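Local atomic coordinates of thermoresistant glucokinase (Janibacter sp. HTCC2649, PDB entry 4EUN), a protein that probably phosphorylates gluconate at the expense of ATP, as a gluconokinase-type sugar kinase with a P-loop kinase fold. Residues A60-H64 with W86-L90; P134-I138 with D175-P179. One frame throughout, in Å; residues are numbered along the deposited sequence.

Contact 1 (A60-H64 with W86-L90); sequences ADAFH and WLRSL
Trp86, Phe63 and Leu90 carry most of this contact, with His64 close behind. The indole of Trp86 swings off helix 80-99 with CG anti to its backbone N (chi1 169°), which lays the ring edge-on against the 3-10 turn of 60-63 and fastens the exit of strand 56-59, part of the parallel sheet, to this helix. Trp86 NE1 donates to Ala60 O at 2.9 Å, almost straight (177°). The oxygen lies in the indole plane, yet the N-H arrives from above the carbonyl plane; Phe63 N reaches the same oxygen from the opposite face, so two donors grip it.

His64 lies flat on one face of the indole, its ring centroid 3.5 Å from that of the five-membered ring and the planes only 13° apart. His64 CE1 comes closest, 3.3 Å from Trp86 CD2. Over the other indole face sits Leu90 CD1. The second methyl of that leucine, CD2, sits over a face of the Phe63 ring in a CH-pi contact, 3.7 Å from the centroid, and also touches Ala60 CB. Ser89 OG bonds back to Trp86 O and packs against Phe63 CB.

Trp93 meets the Phe63 ring edge to face, while Trp93 of the second subunit bonds to Ala62 O, placing the turn at the dimer interface. With one straight bond fixing its edge and groups over both faces, the indole has little freedom to rotate.

Contact 2 (P134-I138 with D175-P179); sequences PAEVI and DLRQP
Arg177 sends CG anti to its carbonyl carbon, and a bend at chi3 (-71°) then turns the guanidinium back over Pro134 and toward Asp175. Leu176 takes a different course: its CG stands between the backbone N and the carbonyl carbon (chi1 55°), which delivers both methyls to the first turn of helix 135-142.

Pro134, the N-cap residue of that helix, lies over one face of the guanidinium. Pro134 CD is 3.5 Å from Arg177 NE, and Pro134 CG is equally near Arg177 NH1, the two side chains crossing at about a right angle. Val137 turns its CG1 to Leu176 CD1 at 3.6 Å, the two side chains running past one another in opposite senses, while CG2 rests more loosely against the aliphatic CG and CD of Arg177. Ile138 contributes CG1, which meets Leu176 CD2 at 3.9 Å.

Asp175 grips the guanidinium side-on at its edge in a bidentate salt bridge. Arg177 NE donates to Asp175 OD1 at 3.0 Å, nearly straight (175°) and on the syn lone pair, and Arg177 NH2 reaches Asp175 OD2 at 2.7 Å, tilted somewhat from the guanidinium plane. OD1 also accepts the backbone N of Arg177, closing an Asx turn within the type I turn of 175-178.

Leu176 touches Ser40 and Ile138 touches Val37, both within what is probably the P-loop (Gly36 to Thr43), and Leu176 also meets Leu131 of strand 127-132. Two chemistries divide the contact: Leu176 and Ile138 are buried and purely apolar, while on the more exposed side an arginine whose charge is met at its edge by a carboxylate offers a flat face to a proline ring.

Overall arrangement
From the N terminus, the chain runs through strand 31-35 and helix 42-53 to strand 56-59, whose exit enters contact 1. Helix 66-73 and the first part of helix 80-99 form the loop that contact 1 closes. After strand 104-108, helix 113-119 and strand 127-132, contact 2 opens at the start of helix 135-142 and closes at the end of strand 171-175, taking in helix 155-161. The two loops follow in series, neither nested nor crossed. Their centres lie 26 Å apart, on opposite sides of the chain's centre: contact 1 ties the exit of one outermost strand of this chain's sheet to a helix, contact 2 that of the other.

Contact 1 (A60-H64 with W86-L90)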
ATOM      1  N   ALA A  60      -1.371   5.116   3.862  1.00 21.58           N
ATOM      2  CA  ALA A  60      -2.123   5.830   4.895  1.00 23.18           C
ATOM      3  C   ALA A  60      -3.530   6.262   4.482  1.00 21.01           C
ATOM      4  O   ALA A  60      -4.408   6.353   5.336  1.00 24.22           O
ATOM      5  CB  ALA A  60      -1.338   7.037   5.421  1.00 22.47           C
ATOM      6  N   ASP A  61      -3.764   6.512   3.194  1.00 20.76           N
ATOM      7  CA  ASP A  61      -5.094   6.970   2.782  1.00 19.54           C
ATOM      8  C   ASP A  61      -6.158   5.906   3.065  1.00 18.23           C
ATOM      9  O   ASP A  61      -7.335   6.224   3.161  1.00 19.43           O
ATOM     10  CB  ASP A  61      -5.137   7.384   1.304  1.00 21.87           C
ATOM     11  CG  ASP A  61      -4.719   8.818   1.082  1.00 31.81           C
ATOM     12  OD1 ASP A  61      -4.678   9.591   2.063  1.00 32.49           O
ATOM     13  OD2 ASP A  61      -4.455   9.184  -0.088  1.00 35.18           O
ATOM     14  N   ALA A  62      -5.763   4.639   3.186  1.00 17.50           N
ATOM     15  CA  ALA A  62      -6.750   3.603   3.420  1.00 18.84           C
ATOM     16  C   ALA A  62      -7.363   3.747   4.809  1.00 18.87           C
ATOM     17  O   ALA A  62      -8.449   3.231   5.068  1.00 20.98           O
ATOM     18  CB  ALA A  62      -6.121   2.213   3.250  1.00 18.79           C
ATOM     19  N   PHE A  63      -6.669   4.466   5.686  1.00 19.43           N
ATOM     20  CA  PHE A  63      -7.133   4.704   7.054  1.00 24.07           C
ATOM     21  C   PHE A  63      -8.131   5.854   7.127  1.00 24.01           C
ATOM     22  O   PHE A  63      -8.767   6.048   8.163  1.00 25.09           O
ATOM     23  CB  PHE A  63      -5.958   5.024   7.980  1.00 22.24           C
ATOM     24  CG  PHE A  63      -5.047   3.858   8.244  1.00 23.33           C
ATOM     25  CD1 PHE A  63      -4.130   3.441   7.288  1.00 23.13           C
ATOM     26  CD2 PHE A  63      -5.084   3.203   9.467  1.00 23.73           C
ATOM     27  CE1 PHE A  63      -3.269   2.379   7.538  1.00 25.84           C
ATOM     28  CE2 PHE A  63      -4.225   2.139   9.728  1.00 27.05           C
ATOM     29  CZ  PHE A  63      -3.318   1.729   8.764  1.00 28.49           C
ATOM     30  N   HIS A  64      -8.243   6.635   6.052  1.00 17.71           N
ATOM     31  CA  HIS A  64      -9.237   7.715   5.993  1.00 19.17           C
ATOM     32  C   HIS A  64     -10.623   7.090   5.930  1.00 20.21           C
ATOM     33  O   HIS A  64     -10.786   5.981   5.420  1.00 22.00           O
ATOM     34  CB  HIS A  64      -9.049   8.580   4.734  1.00 18.40           C
ATOM     35  CG  HIS A  64      -8.214   9.806   4.935  1.00 20.39           C
ATOM     36  ND1 HIS A  64      -8.517  10.764   5.873  1.00 22.15           N
ATOM     37  CD2 HIS A  64      -7.106  10.246   4.288  1.00 21.37           C
ATOM     38  CE1 HIS A  64      -7.628  11.741   5.806  1.00 23.72           C
ATOM     39  NE2 HIS A  64      -6.763  11.451   4.851  1.00 21.96           N
ATOM     40  N   TRP A  86      -7.848  10.596  11.758  1.00 22.28           N
ATOM     41  CA  TRP A  86      -7.035   9.832  10.818  1.00 22.57           C
ATOM     42  C   TRP A  86      -5.593   9.689  11.305  1.00 24.89           C
ATOM     43  O   TRP A  86      -5.045   8.588  11.353  1.00 21.23           O
ATOM     44  CB  TRP A  86      -7.090  10.512   9.446  1.00 21.54           C
ATOM     45  CG  TRP A  86      -6.112  10.011   8.414  1.00 21.50           C
ATOM     46  CD1 TRP A  86      -6.060   8.756   7.875  1.00 20.97           C
ATOM     47  CD2 TRP A  86      -5.090  10.772   7.756  1.00 21.09           C
ATOM     48  NE1 TRP A  86      -5.059   8.686   6.943  1.00 19.14           N
ATOM     49  CE2 TRP A  86      -4.445   9.908   6.847  1.00 19.16           C
ATOM     50  CE3 TRP A  86      -4.653  12.098   7.853  1.00 19.93           C
ATOM     51  CZ2 TRP A  86      -3.387  10.327   6.038  1.00 21.18           C
ATOM     52  CZ3 TRP A  86      -3.601  12.515   7.053  1.00 24.72           C
ATOM     53  CH2 TRP A  86      -2.975  11.631   6.158  1.00 27.48           C
ATOM     54  N   LEU A  87      -4.985  10.804  11.683  1.00 20.53           N
ATOM     55  CA  LEU A  87      -3.636  10.800  12.228  1.00 15.88           C
ATOM     56  C   LEU A  87      -3.532   9.954  13.499  1.00 22.15           C
ATOM     57  O   LEU A  87      -2.544   9.241  13.695  1.00 22.78           O
ATOM     58  CB  LEU A  87      -3.198  12.239  12.503  1.00 19.94           C
ATOM     59  CG  LEU A  87      -3.052  13.048  11.222  1.00 21.56           C
ATOM     60  CD1 LEU A  87      -3.056  14.522  11.563  1.00 20.43           C
ATOM     61  CD2 LEU A  87      -1.756  12.703  10.499  1.00 21.54           C
ATOM     62  N   ARG A  88      -4.537  10.037  14.367  1.00 20.98           N
ATOM     63  CA  ARG A  88      -4.526   9.220  15.580  1.00 21.22           C
ATOM     64  C   ARG A  88      -4.632   7.736  15.256  1.00 20.66           C
ATOM     65  O   ARG A  88      -4.027   6.919  15.938  1.00 26.03           O
ATOM     66  CB  ARG A  88      -5.627   9.629  16.563  1.00 24.90           C
ATOM     67  CG  ARG A  88      -5.299  10.877  17.371  1.00 31.64           C
ATOM     68  CD  ARG A  88      -6.367  11.124  18.426  1.00 49.68           C
ATOM     69  NE  ARG A  88      -7.669  11.377  17.816  1.00 53.77           N
ATOM     70  CZ  ARG A  88      -8.223  12.580  17.715  1.00 58.79           C
ATOM     71  NH1 ARG A  88      -9.410  12.721  17.140  1.00 57.32           N
ATOM     72  NH2 ARG A  88      -7.594  13.642  18.201  1.00 62.39           N
ATOM     73  N   SER A  89      -5.387   7.384  14.225  1.00 23.54           N
ATOM     74  CA  SER A  89      -5.506   5.961  13.879  1.00 21.07           C
ATOM     75  C   SER A  89      -4.189   5.443  13.313  1.00 22.70           C
ATOM     76  O   SER A  89      -3.814   4.288  13.555  1.00 23.32           O
ATOM     77  CB  SER A  89      -6.660   5.723  12.906  1.00 26.59           C
ATOM     78  OG  SER A  89      -6.328   6.168  11.609  1.00 40.56           O
ATOM     79  N   LEU A  90      -3.477   6.292  12.577  1.00 20.91           N
ATOM     80  CA  LEU A  90      -2.157   5.930  12.061  1.00 20.61           C
ATOM     81  C   LEU A  90      -1.168   5.741  13.206  1.00 21.48           C
ATOM     82  O   LEU A  90      -0.365   4.792  13.206  1.00 20.54           O
ATOM     83  CB  LEU A  90      -1.637   7.000  11.094  1.00 19.11           C
ATOM     84  CG  LEU A  90      -2.420   7.159   9.794  1.00 19.65           C
ATOM     85  CD1 LEU A  90      -1.933   8.392   9.061  1.00 18.60           C
ATOM     86  CD2 LEU A  90      -2.225   5.923   8.928  1.00 20.51           C
TER

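Contact 2 (P134-I138 with D175-P179)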
ATOM      1  N   PRO A 134       9.955  20.684  -7.264  1.00 23.14           N
ATOM      2  CA  PRO A 134       9.221  21.825  -7.805  1.00 26.25           C
ATOM      3  C   PRO A 134       7.824  21.428  -8.263  1.00 24.72           C
ATOM      4  O   PRO A 134       7.644  20.369  -8.859  1.00 25.49           O
ATOM      5  CB  PRO A 134      10.064  22.234  -9.019  1.00 32.84           C
ATOM      6  CG  PRO A 134      11.425  21.695  -8.741  1.00 27.88           C
ATOM      7  CD  PRO A 134      11.181  20.392  -8.023  1.00 26.65           C
ATOM      8  N   ALA A 135       6.845  22.281  -7.993  1.00 21.91           N
ATOM      9  CA  ALA A 135       5.467  22.032  -8.420  1.00 25.94           C
ATOM     10  C   ALA A 135       5.338  21.669  -9.903  1.00 26.18           C
ATOM     11  O   ALA A 135       4.532  20.813 -10.268  1.00 30.61           O
ATOM     12  CB  ALA A 135       4.581  23.231  -8.091  1.00 24.90           C
ATOM     13  N   GLU A 136       6.130  22.316 -10.754  0.61 27.44           N
ATOM     14  CA  GLU A 136       6.030  22.088 -12.194  0.61 29.24           C
ATOM     15  C   GLU A 136       6.429  20.660 -12.577  0.61 27.04           C
ATOM     16  O   GLU A 136       5.881  20.089 -13.524  0.61 32.88           O
ATOM     17  CB  GLU A 136       6.863  23.113 -12.971  0.61 36.21           C
ATOM     18  CG  GLU A 136       6.726  23.010 -14.486  0.61 49.01           C
ATOM     19  CD  GLU A 136       5.291  23.172 -14.971  0.61 57.92           C
ATOM     20  OE1 GLU A 136       4.960  22.608 -16.036  0.61 69.98           O
ATOM     21  OE2 GLU A 136       4.495  23.863 -14.297  0.61 55.48           O
ATOM     22  N   VAL A 137       7.373  20.085 -11.837  1.00 27.75           N
ATOM     23  CA  VAL A 137       7.801  18.705 -12.091  1.00 30.31           C
ATOM     24  C   VAL A 137       6.726  17.737 -11.631  1.00 30.74           C
ATOM     25  O   VAL A 137       6.447  16.736 -12.300  1.00 31.12           O
ATOM     26  CB  VAL A 137       9.131  18.373 -11.387  1.00 31.05           C
ATOM     27  CG1 VAL A 137       9.510  16.893 -11.610  1.00 34.80           C
ATOM     28  CG2 VAL A 137      10.232  19.283 -11.894  1.00 33.27           C
ATOM     29  N   ILE A 138       6.126  18.036 -10.486  1.00 27.24           N
ATOM     30  CA  ILE A 138       5.032  17.217  -9.967  1.00 24.90           C
ATOM     31  C   ILE A 138       3.863  17.221 -10.950  1.00 30.01           C
ATOM     32  O   ILE A 138       3.324  16.163 -11.280  1.00 29.05           O
ATOM     33  CB  ILE A 138       4.562  17.702  -8.574  1.00 23.87           C
ATOM     34  CG1 ILE A 138       5.709  17.566  -7.571  1.00 23.87           C
ATOM     35  CG2 ILE A 138       3.348  16.893  -8.102  1.00 26.08           C
ATOM     36  CD1 ILE A 138       5.479  18.248  -6.238  1.00 27.43           C
ATOM     37  N   ASP A 175      14.738  14.498  -3.217  1.00 29.60           N
ATOM     38  CA  ASP A 175      14.356  15.294  -4.380  1.00 25.48           C
ATOM     39  C   ASP A 175      13.815  14.381  -5.471  1.00 26.49           C
ATOM     40  O   ASP A 175      14.561  13.570  -6.023  1.00 27.97           O
ATOM     41  CB  ASP A 175      15.569  16.092  -4.886  1.00 30.93           C
ATOM     42  CG  ASP A 175      15.217  17.090  -5.969  1.00 32.06           C
ATOM     43  OD1 ASP A 175      14.250  16.869  -6.730  1.00 28.47           O
ATOM     44  OD2 ASP A 175      15.925  18.116  -6.062  1.00 35.07           O
ATOM     45  N   LEU A 176      12.525  14.512  -5.780  1.00 25.22           N
ATOM     46  CA  LEU A 176      11.847  13.579  -6.687  1.00 23.77           C
ATOM     47  C   LEU A 176      12.301  13.707  -8.139  1.00 29.43           C
ATOM     48  O   LEU A 176      11.878  12.927  -8.999  1.00 33.80           O
ATOM     49  CB  LEU A 176      10.325  13.715  -6.584  1.00 26.23           C
ATOM     50  CG  LEU A 176       9.669  15.086  -6.792  1.00 28.30           C
ATOM     51  CD1 LEU A 176       9.565  15.467  -8.264  1.00 30.53           C
ATOM     52  CD2 LEU A 176       8.291  15.083  -6.154  1.00 27.20           C
ATOM     53  N   ARG A 177      13.145  14.691  -8.417  1.00 28.40           N
ATOM     54  CA  ARG A 177      13.742  14.807  -9.740  1.00 27.11           C
ATOM     55  C   ARG A 177      14.807  13.735  -9.950  1.00 32.33           C
ATOM     56  O   ARG A 177      15.202  13.464 -11.084  1.00 36.10           O
ATOM     57  CB  ARG A 177      14.336  16.200  -9.939  1.00 32.75           C
ATOM     58  CG  ARG A 177      13.277  17.267 -10.093  1.00 33.22           C
ATOM     59  CD  ARG A 177      13.872  18.657 -10.087  1.00 32.81           C
ATOM     60  NE  ARG A 177      14.357  19.030  -8.761  1.00 32.07           N
ATOM     61  CZ  ARG A 177      14.791  20.245  -8.438  1.00 28.86           C
ATOM     62  NH1 ARG A 177      14.801  21.204  -9.343  1.00 34.94           N
ATOM     63  NH2 ARG A 177      15.212  20.493  -7.208  1.00 32.51           N
ATOM     64  N   GLN A 178      15.271  13.131  -8.856  1.00 27.58           N
ATOM     65  CA  GLN A 178      16.304  12.099  -8.944  1.00 30.69           C
ATOM     66  C   GLN A 178      15.669  10.750  -9.220  1.00 27.22           C
ATOM     67  O   GLN A 178      14.499  10.531  -8.899  1.00 30.54           O
ATOM     68  CB  GLN A 178      17.163  12.058  -7.671  1.00 30.30           C
ATOM     69  CG  GLN A 178      18.017  13.316  -7.490  1.00 35.17           C
ATOM     70  CD  GLN A 178      18.719  13.385  -6.144  1.00 49.64           C
ATOM     71  OE1 GLN A 178      18.757  12.408  -5.396  1.00 51.34           O
ATOM     72  NE2 GLN A 178      19.280  14.548  -5.828  1.00 55.38           N
ATOM     73  N   PRO A 179      16.431   9.840  -9.846  1.00 31.98           N
ATOM     74  CA  PRO A 179      15.823   8.529 -10.092  1.00 32.15           C
ATOM     75  C   PRO A 179      15.529   7.788  -8.789  1.00 28.13           C
ATOM     76  O   PRO A 179      16.327   7.853  -7.847  1.00 32.25           O
ATOM     77  CB  PRO A 179      16.872   7.795 -10.939  1.00 39.79           C
ATOM     78  CG  PRO A 179      18.153   8.547 -10.738  1.00 46.05           C
ATOM     79  CD  PRO A 179      17.780   9.963 -10.426  1.00 39.22           C
TER